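Putative aldehyde dehydrogenase AldY (PDB 4DNG) probably oxidises aldehydes to carboxylates with NAD+ as electron acceptor, and may protect the cell against stress from ethanol and related compounds. Local coordinates at residues Asp267-Val272 / Val304-Ala309; Ile350-Glu355 / Thr364-Val369; Ala371-Lys376 / Thr388-Gly393; Ser411-Ser416 / Thr433-Gln438. All blocks are in the same frame, centred on the assembly; numbering follows the deposited sequence.

Contact 1 (Asp267-Val272 / Val304-Ala309); sequences DVDRAV and VEKFTA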
loop_
_atom_site.group_PDB
_atom_site.type_symbol
_atom_site.label_atom_id
_atom_site.label_comp_id
_atom_site.label_asym_id
_atom_site.label_seq_id
_atom_site.Cartn_x
_atom_site.Cartn_y
_atom_site.Cartn_z
ATOM N N ASP A 267 -27.565 -24.325 11.946
ATOM C CA ASP A 267 -27.566 -25.769 12.073
ATOM C C ASP A 267 -26.360 -26.092 12.943
ATOM O O ASP A 267 -25.227 -25.875 12.519
ATOM C CB ASP A 267 -27.431 -26.420 10.694
ATOM C CG ASP A 267 -27.219 -27.932 10.764
ATOM O OD1 ASP A 267 -26.512 -28.427 11.677
ATOM O OD2 ASP A 267 -27.745 -28.631 9.877
ATOM N N VAL A 268 -26.602 -26.589 14.154
ATOM C CA VAL A 268 -25.524 -26.849 15.110
ATOM C C VAL A 268 -24.560 -27.917 14.586
ATOM O O VAL A 268 -23.330 -27.704 14.561
ATOM C CB VAL A 268 -26.071 -27.223 16.505
ATOM C CG1 VAL A 268 -24.971 -27.721 17.435
ATOM C CG2 VAL A 268 -26.755 -26.024 17.121
ATOM N N ASP A 269 -25.126 -29.036 14.133
ATOM C CA ASP A 269 -24.334 -30.167 13.654
ATOM C C ASP A 269 -23.342 -29.797 12.540
ATOM O O ASP A 269 -22.171 -30.179 12.583
ATOM C CB ASP A 269 -25.252 -31.301 13.210
ATOM C CG ASP A 269 -24.765 -32.648 13.679
ATOM O OD1 ASP A 269 -25.298 -33.134 14.701
ATOM O OD2 ASP A 269 -23.835 -33.202 13.043
ATOM N N ARG A 270 -23.818 -29.048 11.551
ATOM C CA ARG A 270 -22.950 -28.470 10.531
ATOM C C ARG A 270 -21.844 -27.626 11.185
ATOM O O ARG A 270 -20.672 -27.764 10.821
ATOM C CB ARG A 270 -23.790 -27.629 9.563
ATOM C CG ARG A 270 -23.173 -27.342 8.200
ATOM C CD ARG A 270 -24.274 -26.964 7.210
ATOM N NE ARG A 270 -23.789 -26.207 6.055
ATOM C CZ ARG A 270 -23.863 -26.612 4.787
ATOM N NH1 ARG A 270 -23.391 -25.834 3.823
ATOM N NH2 ARG A 270 -24.413 -27.784 4.474
ATOM N N ALA A 271 -22.224 -26.802 12.173
ATOM C CA ALA A 271 -21.320 -25.841 12.845
ATOM C C ALA A 271 -20.257 -26.499 13.727
ATOM O O ALA A 271 -19.092 -26.094 13.707
ATOM C CB ALA A 271 -22.111 -24.813 13.658
ATOM N N VAL A 272 -20.653 -27.499 14.504
ATOM C CA VAL A 272 -19.681 -28.295 15.244
ATOM C C VAL A 272 -18.670 -28.903 14.267
ATOM O O VAL A 272 -17.466 -28.713 14.420
ATOM C CB VAL A 272 -20.358 -29.413 16.047
ATOM C CG1 VAL A 272 -19.311 -30.234 16.794
ATOM C CG2 VAL A 272 -21.403 -28.838 16.992
ATOM N N VAL A 304 -21.578 -27.153 22.791
ATOM C CA VAL A 304 -20.459 -27.547 23.652
ATOM C C VAL A 304 -20.373 -29.055 23.740
ATOM O O VAL A 304 -19.348 -29.629 23.389
ATOM C CB VAL A 304 -20.525 -26.943 25.070
ATOM C CG1 VAL A 304 -19.523 -27.632 25.984
ATOM C CG2 VAL A 304 -20.242 -25.449 25.026
ATOM N N GLU A 305 -21.458 -29.686 24.184
ATOM C CA GLU A 305 -21.520 -31.141 24.320
ATOM C C GLU A 305 -21.020 -31.856 23.068
ATOM O O GLU A 305 -20.137 -32.714 23.147
ATOM C CB GLU A 305 -22.941 -31.596 24.657
ATOM C CG GLU A 305 -23.294 -31.488 26.135
ATOM C CD GLU A 305 -22.872 -32.703 26.958
ATOM O OE1 GLU A 305 -21.778 -33.263 26.716
ATOM O OE2 GLU A 305 -23.637 -33.093 27.869
ATOM N N LYS A 306 -21.576 -31.478 21.918
ATOM C CA LYS A 306 -21.208 -32.069 20.634
ATOM C C LYS A 306 -19.753 -31.809 20.250
ATOM O O LYS A 306 -19.051 -32.732 19.821
ATOM C CB LYS A 306 -22.149 -31.587 19.527
ATOM C CG LYS A 306 -23.343 -32.496 19.326
ATOM C CD LYS A 306 -24.524 -31.763 18.723
ATOM C CE LYS A 306 -25.807 -32.321 19.313
ATOM N NZ LYS A 306 -26.994 -31.638 18.745
ATOM N N PHE A 307 -19.317 -30.555 20.404
ATOM C CA PHE A 307 -17.948 -30.152 20.066
ATOM C C PHE A 307 -16.948 -30.822 20.993
ATOM O O PHE A 307 -15.918 -31.275 20.526
ATOM C CB PHE A 307 -17.778 -28.619 20.088
ATOM C CG PHE A 307 -16.410 -28.154 19.663
ATOM C CD1 PHE A 307 -16.120 -27.925 18.317
ATOM C CD2 PHE A 307 -15.396 -27.963 20.611
ATOM C CE1 PHE A 307 -14.846 -27.506 17.922
ATOM C CE2 PHE A 307 -14.128 -27.558 20.227
ATOM C CZ PHE A 307 -13.854 -27.328 18.880
ATOM N N THR A 308 -17.263 -30.885 22.291
ATOM C CA THR A 308 -16.408 -31.558 23.281
ATOM C C THR A 308 -16.296 -33.058 23.026
ATOM O O THR A 308 -15.184 -33.596 22.949
ATOM C CB THR A 308 -16.889 -31.356 24.738
ATOM O OG1 THR A 308 -18.281 -31.683 24.839
ATOM C CG2 THR A 308 -16.667 -29.929 25.196
ATOM N N ALA A 309 -17.437 -33.731 22.893
ATOM C CA ALA A 309 -17.421 -35.169 22.641
ATOM C C ALA A 309 -16.565 -35.484 21.410
ATOM O O ALA A 309 -15.736 -36.398 21.451
ATOM C CB ALA A 309 -18.829 -35.713 22.466
#

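Contact 2 (Ile350-Glu355 / Thr364-Val369); sequences IELAVE and TPYVFV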
loop_
_atom_site.group_PDB
_atom_site.type_symbol
_atom_site.label_atom_id
_atom_site.label_comp_id
_atom_site.label_asym_id
_atom_site.label_seq_id
_atom_site.Cartn_x
_atom_site.Cartn_y
_atom_site.Cartn_z
ATOM N N ILE A 350 -11.316 -19.663 34.259
ATOM C CA ILE A 350 -12.042 -20.218 33.106
ATOM C C ILE A 350 -12.155 -21.739 33.155
ATOM O O ILE A 350 -11.166 -22.425 33.361
ATOM C CB ILE A 350 -11.420 -19.784 31.762
ATOM C CG1 ILE A 350 -11.662 -18.289 31.510
ATOM C CG2 ILE A 350 -12.007 -20.589 30.609
ATOM C CD1 ILE A 350 -10.521 -17.387 31.926
ATOM N N GLU A 351 -13.371 -22.254 32.985
ATOM C CA GLU A 351 -13.603 -23.696 32.964
ATOM C C GLU A 351 -12.846 -24.370 31.821
ATOM O O GLU A 351 -12.576 -23.767 30.787
ATOM C CB GLU A 351 -15.105 -24.008 32.870
ATOM C CG GLU A 351 -15.447 -25.490 33.005
ATOM C CD GLU A 351 -16.920 -25.809 32.823
ATOM O OE1 GLU A 351 -17.706 -24.905 32.466
ATOM O OE2 GLU A 351 -17.295 -26.982 33.038
ATOM N N LEU A 352 -12.500 -25.628 32.030
ATOM C CA LEU A 352 -11.876 -26.432 31.009
ATOM C C LEU A 352 -12.757 -27.654 30.841
ATOM O O LEU A 352 -12.709 -28.576 31.653
ATOM C CB LEU A 352 -10.459 -26.834 31.438
ATOM C CG LEU A 352 -9.555 -27.593 30.467
ATOM C CD1 LEU A 352 -9.294 -26.782 29.204
ATOM C CD2 LEU A 352 -8.241 -27.916 31.149
ATOM N N ALA A 353 -13.586 -27.635 29.801
ATOM C CA ALA A 353 -14.466 -28.763 29.505
ATOM C C ALA A 353 -13.659 -29.990 29.095
ATOM O O ALA A 353 -13.909 -31.094 29.586
ATOM C CB ALA A 353 -15.478 -28.397 28.433
ATOM N N VAL A 354 -12.684 -29.783 28.211
ATOM C CA VAL A 354 -11.802 -30.861 27.766
ATOM C C VAL A 354 -10.348 -30.541 28.119
ATOM O O VAL A 354 -9.788 -29.547 27.657
ATOM C CB VAL A 354 -11.960 -31.129 26.252
ATOM C CG1 VAL A 354 -10.942 -32.146 25.764
ATOM C CG2 VAL A 354 -13.372 -31.595 25.937
ATOM N N GLU A 355 -9.742 -31.387 28.944
ATOM C CA GLU A 355 -8.355 -31.189 29.350
ATOM C C GLU A 355 -7.397 -32.060 28.552
ATOM O O GLU A 355 -7.457 -33.282 28.621
ATOM C CB GLU A 355 -8.192 -31.460 30.842
ATOM C CG GLU A 355 -6.805 -31.139 31.378
ATOM C CD GLU A 355 -6.799 -30.817 32.864
ATOM O OE1 GLU A 355 -7.818 -31.064 33.558
ATOM O OE2 GLU A 355 -5.761 -30.311 33.340
ATOM N N THR A 364 -2.428 -32.617 23.174
ATOM C CA THR A 364 -3.752 -33.086 22.828
ATOM C C THR A 364 -4.685 -31.939 23.090
ATOM O O THR A 364 -4.396 -31.115 23.959
ATOM C CB THR A 364 -4.169 -34.252 23.721
ATOM O OG1 THR A 364 -4.031 -33.845 25.084
ATOM C CG2 THR A 364 -3.288 -35.491 23.456
ATOM N N PRO A 365 -5.808 -31.887 22.349
ATOM C CA PRO A 365 -6.685 -30.717 22.349
ATOM C C PRO A 365 -7.118 -30.271 23.755
ATOM O O PRO A 365 -7.370 -31.121 24.624
ATOM C CB PRO A 365 -7.905 -31.181 21.538
ATOM C CG PRO A 365 -7.432 -32.333 20.729
ATOM C CD PRO A 365 -6.325 -32.980 21.499
ATOM N N TYR A 366 -7.178 -28.952 23.963
ATOM C CA TYR A 366 -7.806 -28.361 25.152
ATOM C C TYR A 366 -8.994 -27.523 24.717
ATOM O O TYR A 366 -8.898 -26.758 23.756
ATOM C CB TYR A 366 -6.842 -27.452 25.921
ATOM C CG TYR A 366 -5.686 -28.145 26.620
ATOM C CD1 TYR A 366 -4.631 -28.717 25.890
ATOM C CD2 TYR A 366 -5.619 -28.188 28.017
ATOM C CE1 TYR A 366 -3.562 -29.334 26.531
ATOM C CE2 TYR A 366 -4.559 -28.800 28.668
ATOM C CZ TYR A 366 -3.532 -29.368 27.924
ATOM O OH TYR A 366 -2.484 -29.982 28.576
ATOM N N VAL A 367 -10.109 -27.653 25.428
ATOM C CA VAL A 367 -11.261 -26.807 25.157
ATOM C C VAL A 367 -11.665 -26.064 26.427
ATOM O O VAL A 367 -12.057 -26.675 27.431
ATOM C CB VAL A 367 -12.457 -27.583 24.536
ATOM C CG1 VAL A 367 -13.623 -26.630 24.262
ATOM C CG2 VAL A 367 -12.045 -28.303 23.241
ATOM N N PHE A 368 -11.526 -24.743 26.374
ATOM C CA PHE A 368 -12.012 -23.848 27.415
ATOM C C PHE A 368 -13.413 -23.362 27.041
ATOM O O PHE A 368 -13.691 -23.075 25.872
ATOM C CB PHE A 368 -11.067 -22.659 27.575
ATOM C CG PHE A 368 -9.758 -23.011 28.215
ATOM C CD1 PHE A 368 -9.658 -23.137 29.597
ATOM C CD2 PHE A 368 -8.613 -23.209 27.437
ATOM C CE1 PHE A 368 -8.443 -23.459 30.196
ATOM C CE2 PHE A 368 -7.403 -23.533 28.028
ATOM C CZ PHE A 368 -7.319 -23.658 29.411
ATOM N N VAL A 369 -14.302 -23.292 28.027
ATOM C CA VAL A 369 -15.681 -22.899 27.763
ATOM C C VAL A 369 -16.100 -21.753 28.663
ATOM O O VAL A 369 -15.502 -21.535 29.722
ATOM C CB VAL A 369 -16.676 -24.079 27.912
ATOM C CG1 VAL A 369 -16.470 -25.098 26.801
ATOM C CG2 VAL A 369 -16.562 -24.737 29.282
#

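Contact 3 (Ala371-Lys376 / Thr388-Gly393); sequences ADNNSK and TIIKAG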
loop_
_atom_site.group_PDB
_atom_site.type_symbol
_atom_site.label_atom_id
_atom_site.label_comp_id
_atom_site.label_asym_id
_atom_site.label_seq_id
_atom_site.Cartn_x
_atom_site.Cartn_y
_atom_site.Cartn_z
ATOM N N ALA A 371 -15.842 -18.586 28.301
ATOM C CA ALA A 371 -14.848 -17.529 28.413
ATOM C C ALA A 371 -15.386 -16.147 28.045
ATOM O O ALA A 371 -16.254 -16.018 27.184
ATOM C CB ALA A 371 -13.654 -17.858 27.538
ATOM N N ASP A 372 -14.838 -15.118 28.688
ATOM C CA ASP A 372 -15.044 -13.738 28.257
ATOM C C ASP A 372 -14.368 -13.508 26.903
ATOM O O ASP A 372 -13.310 -14.065 26.634
ATOM C CB ASP A 372 -14.447 -12.781 29.281
ATOM C CG ASP A 372 -15.300 -11.549 29.493
ATOM O OD1 ASP A 372 -16.234 -11.632 30.321
ATOM O OD2 ASP A 372 -15.026 -10.502 28.852
ATOM N N ASN A 373 -14.979 -12.693 26.052
ATOM C CA ASN A 373 -14.390 -12.361 24.761
ATOM C C ASN A 373 -13.175 -11.458 24.956
ATOM O O ASN A 373 -12.288 -11.378 24.093
ATOM C CB ASN A 373 -15.434 -11.703 23.839
ATOM C CG ASN A 373 -14.963 -11.592 22.395
ATOM O OD1 ASN A 373 -14.562 -12.581 21.786
ATOM N ND2 ASN A 373 -15.003 -10.388 21.846
ATOM N N ASN A 374 -13.141 -10.793 26.109
ATOM C CA ASN A 374 -12.047 -9.905 26.481
ATOM C C ASN A 374 -11.050 -10.624 27.406
ATOM O O ASN A 374 -10.517 -10.038 28.358
ATOM C CB ASN A 374 -12.617 -8.644 27.143
ATOM C CG ASN A 374 -11.977 -7.369 26.627
ATOM O OD1 ASN A 374 -11.796 -7.192 25.419
ATOM N ND2 ASN A 374 -11.644 -6.464 27.542
ATOM N N SER A 375 -10.810 -11.900 27.112
ATOM C CA SER A 375 -9.968 -12.752 27.942
ATOM C C SER A 375 -8.605 -12.931 27.325
ATOM O O SER A 375 -8.430 -12.725 26.124
ATOM C CB SER A 375 -10.608 -14.128 28.137
ATOM O OG SER A 375 -11.539 -14.111 29.199
ATOM N N LYS A 376 -7.644 -13.335 28.149
ATOM C CA LYS A 376 -6.304 -13.616 27.665
ATOM C C LYS A 376 -6.312 -14.748 26.643
ATOM O O LYS A 376 -5.789 -14.584 25.539
ATOM C CB LYS A 376 -5.349 -13.887 28.827
ATOM C CG LYS A 376 -4.766 -12.607 29.408
ATOM C CD LYS A 376 -4.266 -12.791 30.831
ATOM C CE LYS A 376 -3.834 -11.462 31.436
ATOM N NZ LYS A 376 -3.780 -11.504 32.927
ATOM N N THR A 388 -11.524 -22.000 22.384
ATOM C CA THR A 388 -12.164 -21.170 23.397
ATOM C C THR A 388 -13.599 -20.838 22.945
ATOM O O THR A 388 -13.818 -20.292 21.857
ATOM C CB THR A 388 -11.349 -19.884 23.674
ATOM O OG1 THR A 388 -9.985 -20.222 23.958
ATOM C CG2 THR A 388 -11.922 -19.117 24.850
ATOM N N ILE A 389 -14.569 -21.193 23.781
ATOM C CA ILE A 389 -15.971 -21.005 23.438
ATOM C C ILE A 389 -16.523 -19.881 24.291
ATOM O O ILE A 389 -16.353 -19.868 25.520
ATOM C CB ILE A 389 -16.818 -22.271 23.669
ATOM C CG1 ILE A 389 -16.023 -23.563 23.345
ATOM C CG2 ILE A 389 -18.151 -22.158 22.937
ATOM C CD1 ILE A 389 -16.090 -24.069 21.914
ATOM N N ILE A 390 -17.177 -18.943 23.614
ATOM C CA ILE A 390 -17.712 -17.749 24.232
ATOM C C ILE A 390 -19.230 -17.671 24.056
ATOM O O ILE A 390 -19.756 -17.884 22.965
ATOM C CB ILE A 390 -17.041 -16.487 23.646
ATOM C CG1 ILE A 390 -15.549 -16.505 23.985
ATOM C CG2 ILE A 390 -17.732 -15.201 24.141
ATOM C CD1 ILE A 390 -14.687 -15.767 22.987
ATOM N N LYS A 391 -19.910 -17.354 25.154
ATOM C CA LYS A 391 -21.351 -17.187 25.191
ATOM C C LYS A 391 -21.750 -15.804 24.665
ATOM O O LYS A 391 -21.164 -14.797 25.056
ATOM C CB LYS A 391 -21.830 -17.356 26.640
ATOM C CG LYS A 391 -23.337 -17.462 26.842
ATOM C CD LYS A 391 -23.845 -18.843 26.461
ATOM C CE LYS A 391 -24.999 -19.311 27.331
ATOM N NZ LYS A 391 -24.519 -19.920 28.606
ATOM N N ALA A 392 -22.748 -15.774 23.779
ATOM C CA ALA A 392 -23.403 -14.529 23.337
ATOM C C ALA A 392 -24.902 -14.554 23.686
ATOM O O ALA A 392 -25.582 -15.571 23.482
ATOM C CB ALA A 392 -23.200 -14.312 21.836
ATOM N N GLY A 393 -25.398 -13.439 24.225
ATOM C CA GLY A 393 -26.819 -13.271 24.557
ATOM C C GLY A 393 -27.711 -12.778 23.414
ATOM O O GLY A 393 -28.928 -12.756 23.548
#

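Contact 4 (Ser411-Ser416 / Thr433-Gln438); sequences SAVFTS and THVNDQ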
loop_
_atom_site.group_PDB
_atom_site.type_symbol
_atom_site.label_atom_id
_atom_site.label_comp_id
_atom_site.label_asym_id
_atom_site.label_seq_id
_atom_site.Cartn_x
_atom_site.Cartn_y
_atom_site.Cartn_z
ATOM N N SER A 411 -13.341 -14.158 8.844
ATOM C CA SER A 411 -14.365 -14.535 9.811
ATOM C C SER A 411 -15.331 -15.561 9.217
ATOM O O SER A 411 -15.439 -15.700 7.985
ATOM C CB SER A 411 -15.118 -13.295 10.260
ATOM O OG SER A 411 -15.639 -12.626 9.129
ATOM N N ALA A 412 -16.034 -16.269 10.100
ATOM C CA ALA A 412 -17.053 -17.240 9.684
ATOM C C ALA A 412 -18.333 -17.080 10.501
ATOM O O ALA A 412 -18.296 -16.961 11.732
ATOM C CB ALA A 412 -16.515 -18.670 9.777
ATOM N N VAL A 413 -19.460 -17.058 9.806
ATOM C CA VAL A 413 -20.768 -16.927 10.462
ATOM C C VAL A 413 -21.686 -18.075 10.047
ATOM O O VAL A 413 -21.725 -18.474 8.871
ATOM C CB VAL A 413 -21.410 -15.521 10.261
ATOM C CG1 VAL A 413 -21.455 -15.136 8.791
ATOM C CG2 VAL A 413 -22.806 -15.445 10.875
ATOM N N PHE A 414 -22.384 -18.628 11.040
ATOM C CA PHE A 414 -23.295 -19.757 10.823
ATOM C C PHE A 414 -24.710 -19.404 11.211
ATOM O O PHE A 414 -25.023 -19.145 12.375
ATOM C CB PHE A 414 -22.808 -21.037 11.521
ATOM C CG PHE A 414 -21.755 -21.778 10.741
ATOM C CD1 PHE A 414 -20.456 -21.280 10.650
ATOM C CD2 PHE A 414 -22.064 -22.958 10.073
ATOM C CE1 PHE A 414 -19.480 -21.947 9.919
ATOM C CE2 PHE A 414 -21.094 -23.636 9.343
ATOM C CZ PHE A 414 -19.801 -23.128 9.264
ATOM N N THR A 415 -25.557 -19.372 10.200
ATOM C CA THR A 415 -26.939 -19.014 10.371
ATOM C C THR A 415 -27.748 -19.731 9.317
ATOM O O THR A 415 -27.257 -20.004 8.217
ATOM C CB THR A 415 -27.171 -17.486 10.264
ATOM O OG1 THR A 415 -28.579 -17.223 10.089
ATOM C CG2 THR A 415 -26.409 -16.901 9.086
ATOM N N SER A 416 -28.986 -20.033 9.682
ATOM C CA SER A 416 -29.961 -20.628 8.788
ATOM C C SER A 416 -30.453 -19.618 7.761
ATOM O O SER A 416 -30.818 -19.988 6.647
ATOM C CB SER A 416 -31.154 -21.102 9.598
ATOM O OG SER A 416 -32.047 -21.776 8.760
ATOM N N THR A 433 -15.574 -12.811 4.924
ATOM C CA THR A 433 -16.472 -13.628 5.752
ATOM C C THR A 433 -17.086 -14.755 4.935
ATOM O O THR A 433 -17.601 -14.517 3.836
ATOM C CB THR A 433 -17.621 -12.816 6.345
ATOM O OG1 THR A 433 -17.097 -11.631 6.955
ATOM C CG2 THR A 433 -18.371 -13.641 7.381
ATOM N N HIS A 434 -17.097 -15.953 5.495
ATOM C CA HIS A 434 -17.819 -17.058 4.917
ATOM C C HIS A 434 -19.080 -17.261 5.672
ATOM O O HIS A 434 -19.095 -17.134 6.896
ATOM C CB HIS A 434 -17.028 -18.336 5.037
ATOM C CG HIS A 434 -15.586 -18.198 4.680
ATOM N ND1 HIS A 434 -15.167 -18.126 3.422
ATOM C CD2 HIS A 434 -14.457 -18.145 5.471
ATOM C CE1 HIS A 434 -13.840 -18.016 3.400
ATOM N NE2 HIS A 434 -13.405 -18.029 4.655
ATOM N N VAL A 435 -20.153 -17.609 4.984
ATOM C CA VAL A 435 -21.362 -17.987 5.680
ATOM C C VAL A 435 -21.523 -19.485 5.577
ATOM O O VAL A 435 -21.615 -20.030 4.499
ATOM C CB VAL A 435 -22.595 -17.311 5.084
ATOM C CG1 VAL A 435 -22.627 -15.852 5.452
ATOM C CG2 VAL A 435 -22.610 -17.475 3.585
ATOM N N ASN A 436 -21.575 -20.147 6.715
ATOM C CA ASN A 436 -21.703 -21.586 6.726
ATOM C C ASN A 436 -20.646 -22.354 5.952
ATOM O O ASN A 436 -20.981 -23.220 5.178
ATOM C CB ASN A 436 -23.085 -21.986 6.235
ATOM C CG ASN A 436 -24.196 -21.377 7.060
ATOM O OD1 ASN A 436 -24.095 -21.266 8.275
ATOM N ND2 ASN A 436 -25.267 -20.984 6.398
ATOM N N ASP A 437 -19.374 -22.023 6.136
ATOM C CA ASP A 437 -18.272 -22.819 5.574
ATOM C C ASP A 437 -16.927 -22.693 6.285
ATOM O O ASP A 437 -16.753 -21.871 7.168
ATOM C CB ASP A 437 -18.070 -22.586 4.085
ATOM C CG ASP A 437 -17.007 -23.496 3.507
ATOM O OD1 ASP A 437 -17.358 -24.535 2.927
ATOM O OD2 ASP A 437 -15.814 -23.183 3.650
ATOM N N GLN A 438 -15.983 -23.546 5.912
ATOM C CA GLN A 438 -14.653 -23.494 6.489
ATOM C C GLN A 438 -14.783 -23.545 7.988
ATOM O O GLN A 438 -14.043 -24.255 8.643
ATOM C CB GLN A 438 -13.933 -22.207 6.091
ATOM C CG GLN A 438 -13.249 -22.261 4.737
ATOM C CD GLN A 438 -11.738 -22.129 4.819
ATOM O OE1 GLN A 438 -11.212 -21.341 5.598
ATOM N NE2 GLN A 438 -11.037 -22.898 4.002
#

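Contact 1 (Asp267-Val272 / Val304-Ala309)
Val272 meets Lys306 and Phe307 where two helices pack side by side in the catalytic domain of the aldehyde dehydrogenase fold. The first of them, helix 268-281, is the helix of a beta-alpha-beta crossover between parallel strands 258-262 and 290-296. The two helix segments run in roughly the same direction, with axes 9.8 Å apart and crossing at -36°. Val272 divides its two methyls between two residues of the other helix. CG1, anti to the backbone N (chi1 179°), comes within 3.5 Å of Phe307 CA, while CG2 lies 3.8 Å from Lys306 CB. The carbonyl oxygen Val272 O sits at the edge of the Phe307 ring, 4.2 Å from CD1. That ring also touches Ala275, Ile276 and Phe280 of helix 268-281 and Val367 of the sheet, which extends the apolar seam beyond the two segments. On the exposed side the Lys306 chain crosses Val272 at about a right angle and brings CD to 4.3 Å from Val268 CG1. Its ammonium forms a salt bridge with Glu302, one turn earlier on its own helix; Asp269 OD1 stays 4.6 Å from Lys306 NZ, not in contact, and could at most add a weak attraction. At the start of the first helix Asp267 is the N-cap: its OD1 accepts from Arg270 N at 2.8 Å, with the donor above the carboxylate plane rather than in it.

Contact 2 (Ile350-Glu355 / Thr364-Val369)
Leu352 and Phe368 face each other as a non-hydrogen-bonded pair in an antiparallel hairpin interrupted by a classic beta bulge. Among the backbone bonds, Val354 and Val367 exchange two, Val367 N to Val354 O at 2.9 Å and Val354 N to Val367 O at 3.3 Å, each on a lone pair of its acceptor. The register slips by one residue between Leu352 and Val354, and Ala353 and Val354 both face Val367. Val369 N also reaches Glu351 O, from well above the carbonyl plane, and this outer pairing is loose. CH-pi and edge contacts gather round Phe368: Leu352 CD1 stands 3.5 Å above the ring, over its centre, while Glu351 O approaches the edge, 3.2 Å from CD1. Ile350 CG2 comes obliquely to the same CD1, 3.6 Å away. With CG beside its own backbone N (chi1 -72°), the ring lies where all three can meet it. Putting an alanine in place of Phe368 would probably leave the Leu352 methyl without its aromatic face and open a gap beside Ile350. Aliphatic contacts take the other side of the hairpin, where Ala353 CB meets Val369 CG1 at 3.8 Å and Val354 CB meets Val367 CB at 4.0 Å. Helix 297-313 packs on that side through Thr308 and Phe307, helix 332-347 lies against Tyr366 and Phe368 on the other, and strand 386-392 runs parallel to strand 362-369 along its far edge.

Contact 3 (Ala371-Lys376 / Thr388-Gly393)
Ile390 wraps its side chain round the backbone carbonyl of Ala371, in the loop that follows strand 362-369. Its CB starts 3.7 Å from Ala371 O. The two branches then close on the same oxygen: CG1 comes to 3.3 Å of Ala371 O and CG2 to 3.5 Å. CG1 lies beside the backbone N (chi1 -64°), and from there the chain extends to CD1, which ends 3.4 Å from Asn373 OD1 and also touches Asn373 CA. The Asn373 side chain crosses the isoleucine at about a right angle, its amide turned to polar partners: ND2 donates to Met401 O, and OD1 receives a weak bond from Arg292. Asn373 itself belongs to a type I turn from Asp372 to Ser375, which leads the chain into helix 376-379. Ala371 CB meets Thr388 CG2 at 3.4 Å. One backbone bond ties the two segments, from Ala371 N to Ile389 O at 3.1 Å, in the carbonyl plane; it continues the parallel pairing of strands 362-369 and 386-392. Polar grip between the segments is therefore confined to a single amide, and the remainder is aliphatic carbon set against other methyls, a backbone carbonyl and a buried amide whose hydrogen bonds are made to third parties.

Contact 4 (Ser411-Ser416 / Thr433-Gln438)
Asn436 grips Thr415 through both atoms of its amide, just beyond the paired parts of two parallel strands. ND2 donates to Thr415 O at 2.9 Å, with the acceptor in the amide plane, and OD1 accepts from Thr415 N at 3.1 Å over a more bent path. An alanine in place of Asn436 would probably leave the N-H and carbonyl of Thr415 without these mates and let the two segments part beyond the strands. Ladder bonds precede this pair: Ser411 O accepts from His434 N, Val413 N gives to His434 O at 2.9 Å, nearly along the C=O axis, and Val413 O takes Asn436 N at 2.7 Å. Among side chains, Thr433 OG1 donates to Ser411 OG at 2.8 Å and also bonds Lys472 of the second subunit. Apolar and CH-pi contacts complete the pairing. Val413 CG1 lies 3.6 Å from Val435 CG1, the two valines side by side, while Asn436 CA rests over a face of the Phe414 ring, 3.5 Å from its centroid. Thr433 to Val435 pair in parallel with a strand of the second subunit, carrying the sheet across the interface. Strand 410-414, helix 418-425 and strand 432-435 form a beta-alpha-beta crossover, the repeating unit of the alpha/beta catalytic domain in aldehyde dehydrogenases.

Contacts 2, 3 and 4 all reach one mixed sheet, and contact 1 brings together two helices that pack on it. Contacts 2 and 3 are joined by a probable hydrogen bond between Ile389 N and Phe368 O, 2.9 Å apart. Phe307 of contact 1 bridges to both, with CE2 3.7 Å from Val367 CG2 and CD2 4.2 Å from Ile389 CD1. At its other end contact 1 meets contact 4, Ala271 CB lying 4.0 Å from Phe414 CD2. Contacts 2 and 4 do not touch; their centres are 24 Å apart. Contact 4 comes closer to the predicted active site than the others, which lie away from it, but the His434 side chain is still about 11 Å from that of Glu253.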